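Local coordinates for protein nucleoporin NUP170 (Chaetomium thermophilum, PDB 5HAX) that probably serves as a scaffold nucleoporin of the inner ring of the nuclear pore complex, built from a beta-propeller and a helical domain, at residues 349-354 against 375-380; 390-395 against 402-407; 582-587 against 666-671; 558-563 against 644-649. One frame throughout, in Å; residues are numbered along the deposited sequence.

The four contacts fall into two groups, one in each half of the molecule. Contacts 1 and 2 belong to the beta-propeller and touch, with centres about 10 Å apart. Contact 1 lies in the long loop between strands 341-348 and 380-386, and contact 2 is the hairpin of strands 390-395 and 403-409 that follows it in sequence. Contacts 3 and 4 lie in the helical part, with centres about 13 Å apart; their segments alternate along the chain, so helices 549-562, 586-599 and 663-694 are tied together. Between the groups, centres stand 41 to 48 Å apart, as expected for two separately packed parts of one chain.

Contact 1 (349-354 against 375-380)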
# COMPACT_ATOMS: atom_id res chain seq x y z
N PHE A 349 21.57 -4.27 -4.65
CA PHE A 349 22.52 -4.73 -3.65
C PHE A 349 22.34 -3.99 -2.33
O PHE A 349 21.75 -2.91 -2.29
CB PHE A 349 23.95 -4.55 -4.16
CG PHE A 349 24.34 -5.55 -5.22
CD1 PHE A 349 24.75 -6.83 -4.86
CD2 PHE A 349 24.30 -5.21 -6.56
CE1 PHE A 349 25.12 -7.75 -5.83
CE2 PHE A 349 24.67 -6.13 -7.53
CZ PHE A 349 25.07 -7.40 -7.16
N PRO A 350 22.84 -4.55 -1.23
CA PRO A 350 22.57 -3.99 0.10
C PRO A 350 23.25 -2.64 0.29
O PRO A 350 24.25 -2.32 -0.37
CB PRO A 350 23.17 -5.03 1.06
CG PRO A 350 23.34 -6.26 0.26
CD PRO A 350 23.56 -5.84 -1.15
N PRO A 351 22.74 -1.83 1.23
CA PRO A 351 23.46 -0.62 1.63
C PRO A 351 24.71 -0.98 2.42
O PRO A 351 24.91 -2.12 2.82
CB PRO A 351 22.45 0.11 2.50
CG PRO A 351 21.69 -1.01 3.16
CD PRO A 351 21.59 -2.10 2.11
N ARG A 352 25.56 0.02 2.64
CA ARG A 352 26.82 -0.17 3.35
C ARG A 352 26.78 0.31 4.80
O ARG A 352 27.40 -0.30 5.67
CB ARG A 352 27.96 0.53 2.61
CG ARG A 352 29.34 0.20 3.17
CD ARG A 352 30.42 0.34 2.10
NE ARG A 352 30.42 -0.79 1.18
CZ ARG A 352 31.13 -1.90 1.33
NH1 ARG A 352 31.90 -2.07 2.40
NH2 ARG A 352 31.05 -2.86 0.42
N GLU A 353 26.06 1.40 5.07
CA GLU A 353 26.02 1.96 6.42
C GLU A 353 25.38 0.98 7.40
O GLU A 353 24.27 0.48 7.16
CB GLU A 353 25.24 3.27 6.42
CG GLU A 353 25.97 4.43 7.08
CD GLU A 353 25.05 5.60 7.39
OE1 GLU A 353 24.17 5.44 8.27
OE2 GLU A 353 25.21 6.66 6.77
N SER A 354 26.08 0.72 8.50
CA SER A 354 25.56 -0.09 9.60
C SER A 354 24.95 0.80 10.67
O SER A 354 25.26 1.99 10.77
CB SER A 354 26.68 -0.94 10.20
OG SER A 354 26.92 -2.09 9.42
N ARG A 375 28.16 -6.21 3.43
CA ARG A 375 27.68 -7.25 4.33
C ARG A 375 26.69 -6.71 5.36
O ARG A 375 26.39 -7.39 6.34
CB ARG A 375 28.86 -7.91 5.05
CG ARG A 375 29.95 -8.43 4.13
CD ARG A 375 29.62 -9.81 3.58
NE ARG A 375 29.42 -10.79 4.65
CZ ARG A 375 30.39 -11.27 5.42
NH1 ARG A 375 31.64 -10.88 5.25
NH2 ARG A 375 30.10 -12.16 6.36
N ALA A 376 26.16 -5.49 5.15
CA ALA A 376 25.37 -4.83 6.18
C ALA A 376 24.05 -5.56 6.44
O ALA A 376 23.51 -5.48 7.55
CB ALA A 376 25.09 -3.38 5.78
N LEU A 377 23.52 -6.27 5.44
CA LEU A 377 22.29 -7.03 5.58
C LEU A 377 22.55 -8.53 5.70
O LEU A 377 21.64 -9.33 5.48
CB LEU A 377 21.35 -6.75 4.41
CG LEU A 377 20.93 -5.29 4.18
CD1 LEU A 377 19.91 -5.21 3.05
CD2 LEU A 377 20.37 -4.67 5.46
N ASP A 378 23.78 -8.92 6.03
CA ASP A 378 24.15 -10.32 6.15
C ASP A 378 24.28 -10.70 7.63
O ASP A 378 25.11 -10.13 8.34
CB ASP A 378 25.46 -10.58 5.41
CG ASP A 378 25.91 -12.03 5.49
OD1 ASP A 378 25.07 -12.90 5.81
OD2 ASP A 378 27.10 -12.30 5.22
N PRO A 379 23.46 -11.66 8.11
CA PRO A 379 22.44 -12.47 7.44
C PRO A 379 21.04 -11.85 7.47
O PRO A 379 20.65 -11.27 8.48
CB PRO A 379 22.46 -13.76 8.25
CG PRO A 379 22.75 -13.30 9.64
CD PRO A 379 23.64 -12.08 9.51
N SER A 380 20.30 -12.00 6.37
CA SER A 380 18.90 -11.63 6.30
C SER A 380 18.04 -12.86 6.57
O SER A 380 18.09 -13.83 5.81
CB SER A 380 18.56 -11.03 4.94
OG SER A 380 19.25 -9.80 4.75
O HOH W 1 24.41 -4.41 9.86
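Arg-352 and Ala-376 bring their CA atoms to 5.6 Å of each other where two irregular pieces of one long loop run side by side, 375-378 forming a type I turn and no direct hydrogen bond crossing between the segments. Packing takes the place of backbone pairing. The Ala-376 methyl points at the other segment and sits against its carbonyls, with CB 3.2 Å from Pro-351 O; a small residue suits this position, since CB already lies so near the carbonyl oxygen that a longer side chain would probably crowd it. Leu-377 does the apolar work. Its CG stands anti to the carbonyl carbon (chi1 -58°), which places CD1 3.8 Å from Pro-350 CB and 3.7 Å from Pro-351 CD. The leucine crosses the second proline at about a right angle, and the paired prolines give it a stiff surface that needs no N-H partners. Polar groups link the pieces indirectly: the Ser-374 hydroxyl is hydrogen-bonded to both Pro-351 O and Ala-376 N, and a water donates to Ala-376 O at 2.7 Å and makes a weak hydrogen bond with Ser-354 OG. The turn itself is braced by a salt bridge, Arg-375 gripping Asp-378 OD2 side-on through NE (2.8 Å) and NH2, with the acceptor lying in the guanidinium plane. Lys-397 NZ bonds to Arg-375 O and Asp-378 O. Beneath the loop lies the propeller sheet: Leu-377 rests on Asp-393 and Val-395 of strand 390-395 and on Phe-405 of strand 403-409, while Pro-351 touches Phe-405 and Met-40 of strand 39-41.

Contact 2 (390-395 against 402-407); sequences YFFDVV and DMLFVS
With a first torsion of 174° in both Phe-391 and Phe-405, each CG is anti to its own backbone N, and the two rings meet on one face of an antiparallel beta hairpin, part of a sheet of the beta-propeller. They touch along their edges, Phe-391 CD2 lying 4.0 Å from Phe-405 CE2, with the side chains crossing at about a right angle. Six backbone bonds join the strands in the hydrogen-bonded pairs Phe-391/Ser-407, Asp-393/Phe-405 and Val-395/Met-403; the straightest is Met-403 N to Val-395 O, 3.0 Å at 177°. Two polar side chains share the face of Phe-391 and Phe-405, and each has a mate: Asp-393 OD2 is hydrogen-bonded to Ser-380 OG, and Ser-407 OG to Glu-427 OE1. The other face is built mainly of apolar residues, Phe-392, Val-394, Leu-404 and Val-406, the beta-branched valines well suited to extended backbone. Val-394 CG2 touches Leu-404 CD1 at 3.8 Å, and its other methyl, CG1, lies against the carboxylate of Asp-402, which is itself held by Arg-396 and by Thr-440 N. Beside them Phe-392 lays its ring across the neighbouring strand: in a CH-pi contact, Val-406 CG1 stands 3.7 Å from the Phe-392 ring centroid, 15° off the ring normal.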
# COMPACT_ATOMS: atom_id res chain seq x y z
N TYR A 390 8.11 -0.49 -0.42
CA TYR A 390 8.53 -0.48 0.98
C TYR A 390 9.14 -1.83 1.35
O TYR A 390 8.50 -2.87 1.20
CB TYR A 390 7.34 -0.18 1.89
CG TYR A 390 6.55 1.06 1.53
CD1 TYR A 390 7.18 2.20 1.04
CD2 TYR A 390 5.17 1.10 1.70
CE1 TYR A 390 6.45 3.34 0.72
CE2 TYR A 390 4.44 2.23 1.39
CZ TYR A 390 5.08 3.34 0.90
OH TYR A 390 4.34 4.46 0.59
N PHE A 391 10.38 -1.81 1.83
CA PHE A 391 11.17 -3.02 2.06
C PHE A 391 11.55 -3.12 3.53
O PHE A 391 12.15 -2.19 4.08
CB PHE A 391 12.42 -3.01 1.18
CG PHE A 391 13.38 -4.14 1.44
CD1 PHE A 391 12.94 -5.46 1.42
CD2 PHE A 391 14.72 -3.89 1.67
CE1 PHE A 391 13.82 -6.50 1.65
CE2 PHE A 391 15.60 -4.93 1.90
CZ PHE A 391 15.16 -6.23 1.89
N PHE A 392 11.20 -4.24 4.16
CA PHE A 392 11.57 -4.56 5.54
C PHE A 392 12.46 -5.79 5.53
O PHE A 392 12.07 -6.83 4.99
CB PHE A 392 10.33 -4.82 6.40
CG PHE A 392 9.49 -3.61 6.67
CD1 PHE A 392 9.50 -3.01 7.92
CD2 PHE A 392 8.67 -3.08 5.69
CE1 PHE A 392 8.72 -1.89 8.17
CE2 PHE A 392 7.89 -1.96 5.94
CZ PHE A 392 7.92 -1.37 7.18
N ASP A 393 13.64 -5.68 6.15
CA ASP A 393 14.59 -6.80 6.23
C ASP A 393 15.00 -7.01 7.68
O ASP A 393 15.49 -6.08 8.33
CB ASP A 393 15.83 -6.54 5.37
CG ASP A 393 16.71 -7.77 5.25
OD1 ASP A 393 16.29 -8.86 5.70
OD2 ASP A 393 17.83 -7.66 4.71
N VAL A 394 14.80 -8.23 8.17
CA VAL A 394 15.18 -8.61 9.53
C VAL A 394 16.60 -9.16 9.45
O VAL A 394 16.82 -10.28 8.98
CB VAL A 394 14.22 -9.63 10.12
CG1 VAL A 394 14.61 -9.98 11.55
CG2 VAL A 394 12.79 -9.11 10.07
N VAL A 395 17.58 -8.36 9.89
CA VAL A 395 18.98 -8.75 9.87
C VAL A 395 19.34 -9.31 11.24
O VAL A 395 19.10 -8.66 12.27
CB VAL A 395 19.89 -7.55 9.52
CG1 VAL A 395 21.35 -7.98 9.48
CG2 VAL A 395 19.47 -6.96 8.18
N ASP A 402 17.48 -8.60 16.87
CA ASP A 402 17.21 -8.33 15.47
C ASP A 402 17.40 -6.84 15.19
O ASP A 402 17.08 -6.00 16.03
CB ASP A 402 15.79 -8.75 15.08
CG ASP A 402 15.61 -10.25 15.06
OD1 ASP A 402 16.61 -10.98 15.16
OD2 ASP A 402 14.45 -10.70 14.91
N MET A 403 17.93 -6.54 14.01
CA MET A 403 18.00 -5.18 13.50
C MET A 403 17.11 -5.09 12.27
O MET A 403 17.15 -5.97 11.40
CB MET A 403 19.43 -4.78 13.14
CG MET A 403 20.39 -4.69 14.33
SD MET A 403 19.87 -3.52 15.61
CE MET A 403 19.74 -1.99 14.69
N LEU A 404 16.31 -4.03 12.19
CA LEU A 404 15.33 -3.84 11.12
C LEU A 404 15.85 -2.79 10.15
O LEU A 404 15.98 -1.61 10.52
CB LEU A 404 13.98 -3.43 11.69
CG LEU A 404 12.78 -4.25 11.24
CD1 LEU A 404 12.88 -5.67 11.78
CD2 LEU A 404 11.49 -3.58 11.68
N PHE A 405 16.16 -3.20 8.93
CA PHE A 405 16.43 -2.26 7.85
C PHE A 405 15.14 -2.00 7.09
O PHE A 405 14.45 -2.93 6.68
CB PHE A 405 17.49 -2.80 6.89
CG PHE A 405 17.71 -1.92 5.68
CD1 PHE A 405 18.35 -0.70 5.81
CD2 PHE A 405 17.25 -2.31 4.43
CE1 PHE A 405 18.53 0.12 4.71
CE2 PHE A 405 17.44 -1.49 3.33
CZ PHE A 405 18.08 -0.28 3.47
N VAL A 406 14.80 -0.72 6.93
CA VAL A 406 13.57 -0.31 6.26
C VAL A 406 13.92 0.77 5.25
O VAL A 406 14.60 1.74 5.57
CB VAL A 406 12.52 0.20 7.26
CG1 VAL A 406 11.15 0.23 6.61
CG2 VAL A 406 12.49 -0.67 8.51
N SER A 407 13.44 0.59 4.01
CA SER A 407 13.73 1.52 2.94
C SER A 407 12.50 1.72 2.07
O SER A 407 11.58 0.90 2.06
CB SER A 407 14.90 1.03 2.07
OG SER A 407 14.59 -0.20 1.45

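Contact 3 (582-587 against 666-671); sequences VRLSSR and QKEHQA
Leu-584 and Glu-668 approach to 6.0 Å between CA atoms where the chain leaves the short strand 582-583 and turns into helix 586-599, while the facing segment is regular helix near the start of 663-694. Ser-585 is the N-cap of the helix that begins here. Glu-668 reaches it by keeping CG anti to the backbone N and then bending at chi2 (78°), which turns the carboxylate toward the strand-to-helix junction. Each carboxylate oxygen takes a separate donor of the same serine: Ser-585 N gives a nearly straight bond to Glu-668 OE1 (3.2 Å, 176°), and Ser-585 OG donates to Glu-668 OE2 at 2.6 Å. Both donors come from the syn side, somewhat out of the carboxylate plane. Serine suits the place because its OG also accepts from His-588 N, so it caps the helix while donating to the carboxylate. The N-H of the N-cap residue is thus taken by a carboxylate from another helix. Beside the polar grip, Leu-584 drapes over the helix, with CD1 3.7 Å from the small Ala-671 CB and CD2 3.5 Å from Glu-668 OE1. Farther out, Val-582 CG2 meets the aliphatic stem of Lys-667 at CG, 4.2 Å away. An alanine in place of Glu-668 takes away both acceptors, which would probably leave the Ser-585 N-H without a mate and its hydroxyl held mainly by the cap to His-588 N. The start of a helix, together with Arg-587 NH2 4.8 Å from Glu-668 OE2, would be expected to favour the ionised carboxylate.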
# COMPACT_ATOMS: atom_id res chain seq x y z
N VAL A 582 4.85 32.88 -21.23
CA VAL A 582 5.47 33.21 -19.95
C VAL A 582 5.75 31.92 -19.20
O VAL A 582 5.13 30.88 -19.43
CB VAL A 582 4.56 34.14 -19.12
CG1 VAL A 582 5.20 34.49 -17.78
CG2 VAL A 582 4.23 35.40 -19.90
N ARG A 583 6.72 31.99 -18.28
CA ARG A 583 6.97 30.95 -17.29
C ARG A 583 6.49 31.46 -15.94
O ARG A 583 7.09 32.37 -15.36
CB ARG A 583 8.45 30.58 -17.24
CG ARG A 583 8.95 29.82 -18.45
CD ARG A 583 10.33 29.24 -18.21
NE ARG A 583 10.87 28.57 -19.39
CZ ARG A 583 12.06 28.00 -19.45
NH1 ARG A 583 12.86 28.01 -18.39
NH2 ARG A 583 12.46 27.41 -20.57
N LEU A 584 5.40 30.88 -15.44
CA LEU A 584 4.86 31.27 -14.15
C LEU A 584 5.79 30.83 -13.02
O LEU A 584 6.65 29.96 -13.19
CB LEU A 584 3.47 30.66 -13.95
CG LEU A 584 2.43 31.09 -15.00
CD1 LEU A 584 1.16 30.28 -14.85
CD2 LEU A 584 2.13 32.57 -14.89
N SER A 585 5.62 31.46 -11.86
CA SER A 585 6.48 31.20 -10.73
C SER A 585 6.28 29.77 -10.21
O SER A 585 5.27 29.12 -10.48
CB SER A 585 6.22 32.19 -9.60
OG SER A 585 4.97 31.93 -8.98
N SER A 586 7.28 29.29 -9.46
CA SER A 586 7.14 28.02 -8.77
C SER A 586 6.06 28.09 -7.70
O SER A 586 5.50 27.05 -7.33
CB SER A 586 8.47 27.61 -8.15
OG SER A 586 9.46 27.45 -9.15
N ARG A 587 5.77 29.29 -7.19
CA ARG A 587 4.68 29.46 -6.24
C ARG A 587 3.34 29.13 -6.89
O ARG A 587 2.48 28.49 -6.27
CB ARG A 587 4.69 30.90 -5.72
CG ARG A 587 3.89 31.13 -4.46
CD ARG A 587 4.00 32.58 -4.00
NE ARG A 587 5.37 32.95 -3.63
CZ ARG A 587 6.26 33.52 -4.44
NH1 ARG A 587 7.47 33.81 -4.00
NH2 ARG A 587 5.94 33.79 -5.70
N GLN A 666 1.69 40.30 -14.75
CA GLN A 666 0.30 40.37 -15.20
C GLN A 666 -0.30 38.97 -15.33
O GLN A 666 -1.34 38.67 -14.73
CB GLN A 666 0.22 41.11 -16.53
CG GLN A 666 -0.13 42.58 -16.40
CD GLN A 666 -1.55 42.80 -15.93
OE1 GLN A 666 -2.41 41.94 -16.10
NE2 GLN A 666 -1.81 43.96 -15.34
N LYS A 667 0.35 38.10 -16.11
CA LYS A 667 -0.17 36.75 -16.30
C LYS A 667 -0.06 35.93 -15.02
O LYS A 667 -0.85 35.00 -14.81
CB LYS A 667 0.57 36.07 -17.44
CG LYS A 667 0.44 36.78 -18.78
CD LYS A 667 -1.01 36.82 -19.26
CE LYS A 667 -1.14 37.52 -20.60
NZ LYS A 667 -2.56 37.60 -21.06
N GLU A 668 0.90 36.26 -14.15
CA GLU A 668 0.95 35.64 -12.83
C GLU A 668 -0.31 35.95 -12.04
O GLU A 668 -0.91 35.07 -11.43
CB GLU A 668 2.20 36.12 -12.09
CG GLU A 668 2.39 35.57 -10.68
CD GLU A 668 2.92 34.15 -10.65
OE1 GLU A 668 3.26 33.60 -11.72
OE2 GLU A 668 3.00 33.57 -9.54
N HIS A 669 -0.73 37.22 -12.06
CA HIS A 669 -1.96 37.61 -11.38
C HIS A 669 -3.18 36.94 -12.00
O HIS A 669 -4.07 36.47 -11.28
CB HIS A 669 -2.10 39.14 -11.42
CG HIS A 669 -3.36 39.65 -10.79
ND1 HIS A 669 -3.47 39.87 -9.43
CD2 HIS A 669 -4.55 39.99 -11.33
CE1 HIS A 669 -4.68 40.33 -9.17
NE2 HIS A 669 -5.36 40.41 -10.30
N GLN A 670 -3.24 36.89 -13.33
CA GLN A 670 -4.37 36.26 -14.00
C GLN A 670 -4.43 34.77 -13.71
O GLN A 670 -5.51 34.22 -13.46
CB GLN A 670 -4.27 36.49 -15.51
CG GLN A 670 -4.34 37.95 -15.93
CD GLN A 670 -3.97 38.15 -17.39
OE1 GLN A 670 -4.28 37.32 -18.24
NE2 GLN A 670 -3.29 39.25 -17.68
N ALA A 671 -3.27 34.10 -13.74
CA ALA A 671 -3.24 32.66 -13.47
C ALA A 671 -3.68 32.35 -12.05
O ALA A 671 -4.52 31.47 -11.82
CB ALA A 671 -1.84 32.11 -13.73
O HOH W 2 3.26 34.22 -7.20

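Contact 4 (558-563 against 644-649); sequences AAFIEY and STIQGL
In the helical part of the nucleoporin, the C-terminal end of helix 549-562 packs against the loop leading from helix 622-640 to helix 663-694, and Ile-561 carries most of the contact. Ile-561 CA lies 5.9 Å from Ile-646 CA, and the two branches of Ile-561 divide the work. CG1 stands beside the backbone N (chi1 -67°) and meets Ile-646 CG1 at 4.0 Å, the side chains crossing at about a right angle; beyond it, CD1 comes within 3.9 Å of Thr-645 OG1. The other branch, CG2, faces both Thr-645 O and Gln-647 OE1, each 3.8 Å away. A branched aliphatic residue suits this place, since it fills two directions at once. Gln-647 bends at chi2 (88°) and brings its amide alongside the end of the helix, with NE2 3.5 Å from Ile-561 O. Phe-560 adds a looser touch, offering its ring edge at CE1 to Ile-646 CD1, 4.3 Å away. Gly-648 then lets the loop turn, and its O is hydrogen-bonded to His-669 ND1. A serine at Ile-561 keeps one short hydroxyl in place of both aliphatic branches, and Ile-646 and the flank of the Gln-647 amide would probably be left facing a gap. Arg-587 of helix 586-599 completes the junction, bonding to Phe-560 O through NE and to Ile-561 O through NH1 while touching Ile-646 and Gln-647. Phe-560 also packs on Ile-526 and Leu-530 of helix 522-533, and Tyr-563 leans on helix 506-520.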
# COMPACT_ATOMS: atom_id res chain seq x y z
N ALA A 558 6.25 31.35 5.69
CA ALA A 558 7.42 32.16 5.34
C ALA A 558 8.20 31.52 4.20
O ALA A 558 8.73 32.22 3.33
CB ALA A 558 8.31 32.35 6.56
N ALA A 559 8.28 30.19 4.18
CA ALA A 559 9.00 29.50 3.11
C ALA A 559 8.24 29.60 1.79
O ALA A 559 8.84 29.74 0.72
CB ALA A 559 9.23 28.04 3.48
N PHE A 560 6.90 29.54 1.85
CA PHE A 560 6.09 29.65 0.65
C PHE A 560 6.25 31.02 0.00
O PHE A 560 6.30 31.13 -1.23
CB PHE A 560 4.63 29.38 1.01
CG PHE A 560 3.69 29.40 -0.17
CD1 PHE A 560 2.82 30.46 -0.36
CD2 PHE A 560 3.66 28.34 -1.07
CE1 PHE A 560 1.95 30.47 -1.44
CE2 PHE A 560 2.79 28.35 -2.14
CZ PHE A 560 1.94 29.42 -2.33
N ILE A 561 6.35 32.07 0.82
CA ILE A 561 6.51 33.43 0.30
C ILE A 561 7.93 33.66 -0.19
O ILE A 561 8.15 34.07 -1.34
CB ILE A 561 6.12 34.45 1.39
CG1 ILE A 561 4.62 34.36 1.69
CG2 ILE A 561 6.49 35.87 0.96
CD1 ILE A 561 4.20 35.10 2.95
N GLU A 562 8.92 33.39 0.67
CA GLU A 562 10.28 33.84 0.42
C GLU A 562 10.95 33.08 -0.72
O GLU A 562 11.78 33.66 -1.44
CB GLU A 562 11.11 33.70 1.69
CG GLU A 562 10.73 34.68 2.79
CD GLU A 562 11.22 36.09 2.52
OE1 GLU A 562 10.41 37.03 2.66
OE2 GLU A 562 12.40 36.25 2.16
N TYR A 563 10.63 31.80 -0.90
CA TYR A 563 11.34 30.94 -1.85
C TYR A 563 10.45 30.48 -3.00
O TYR A 563 10.81 29.55 -3.73
CB TYR A 563 11.93 29.73 -1.12
CG TYR A 563 12.64 30.09 0.16
CD1 TYR A 563 13.82 30.83 0.15
CD2 TYR A 563 12.15 29.68 1.39
CE1 TYR A 563 14.47 31.16 1.32
CE2 TYR A 563 12.80 30.00 2.57
CZ TYR A 563 13.96 30.74 2.53
OH TYR A 563 14.61 31.06 3.70
N SER A 644 -2.25 40.09 1.13
CA SER A 644 -1.39 41.27 1.10
C SER A 644 0.09 40.93 1.07
O SER A 644 0.90 41.73 0.59
CB SER A 644 -1.68 42.16 2.32
OG SER A 644 -3.04 42.54 2.36
N THR A 645 0.47 39.75 1.57
CA THR A 645 1.88 39.38 1.70
C THR A 645 2.35 38.40 0.63
O THR A 645 3.57 38.28 0.43
CB THR A 645 2.14 38.76 3.08
OG1 THR A 645 1.26 37.64 3.28
CG2 THR A 645 1.91 39.78 4.18
N ILE A 646 1.44 37.72 -0.05
CA ILE A 646 1.81 36.74 -1.08
C ILE A 646 1.85 37.44 -2.43
O ILE A 646 0.88 38.11 -2.82
CB ILE A 646 0.82 35.57 -1.09
CG1 ILE A 646 0.95 34.75 0.20
CG2 ILE A 646 1.06 34.67 -2.31
CD1 ILE A 646 -0.15 33.72 0.39
N GLN A 647 2.96 37.28 -3.14
CA GLN A 647 3.13 37.92 -4.44
C GLN A 647 2.13 37.34 -5.44
O GLN A 647 1.95 36.12 -5.51
CB GLN A 647 4.56 37.72 -4.95
CG GLN A 647 5.65 38.23 -4.02
CD GLN A 647 6.09 37.19 -3.00
OE1 GLN A 647 5.33 36.31 -2.62
NE2 GLN A 647 7.35 37.29 -2.57
N GLY A 648 1.49 38.22 -6.20
CA GLY A 648 0.60 37.84 -7.27
C GLY A 648 -0.87 37.89 -6.91
O GLY A 648 -1.72 38.04 -7.80
N LEU A 649 -1.21 37.77 -5.62
CA LEU A 649 -2.61 37.82 -5.21
C LEU A 649 -3.17 39.23 -5.38
O LEU A 649 -4.18 39.43 -6.07
CB LEU A 649 -2.75 37.36 -3.76
CG LEU A 649 -2.36 35.91 -3.47
CD1 LEU A 649 -2.67 35.57 -2.02
CD2 LEU A 649 -3.07 34.93 -4.40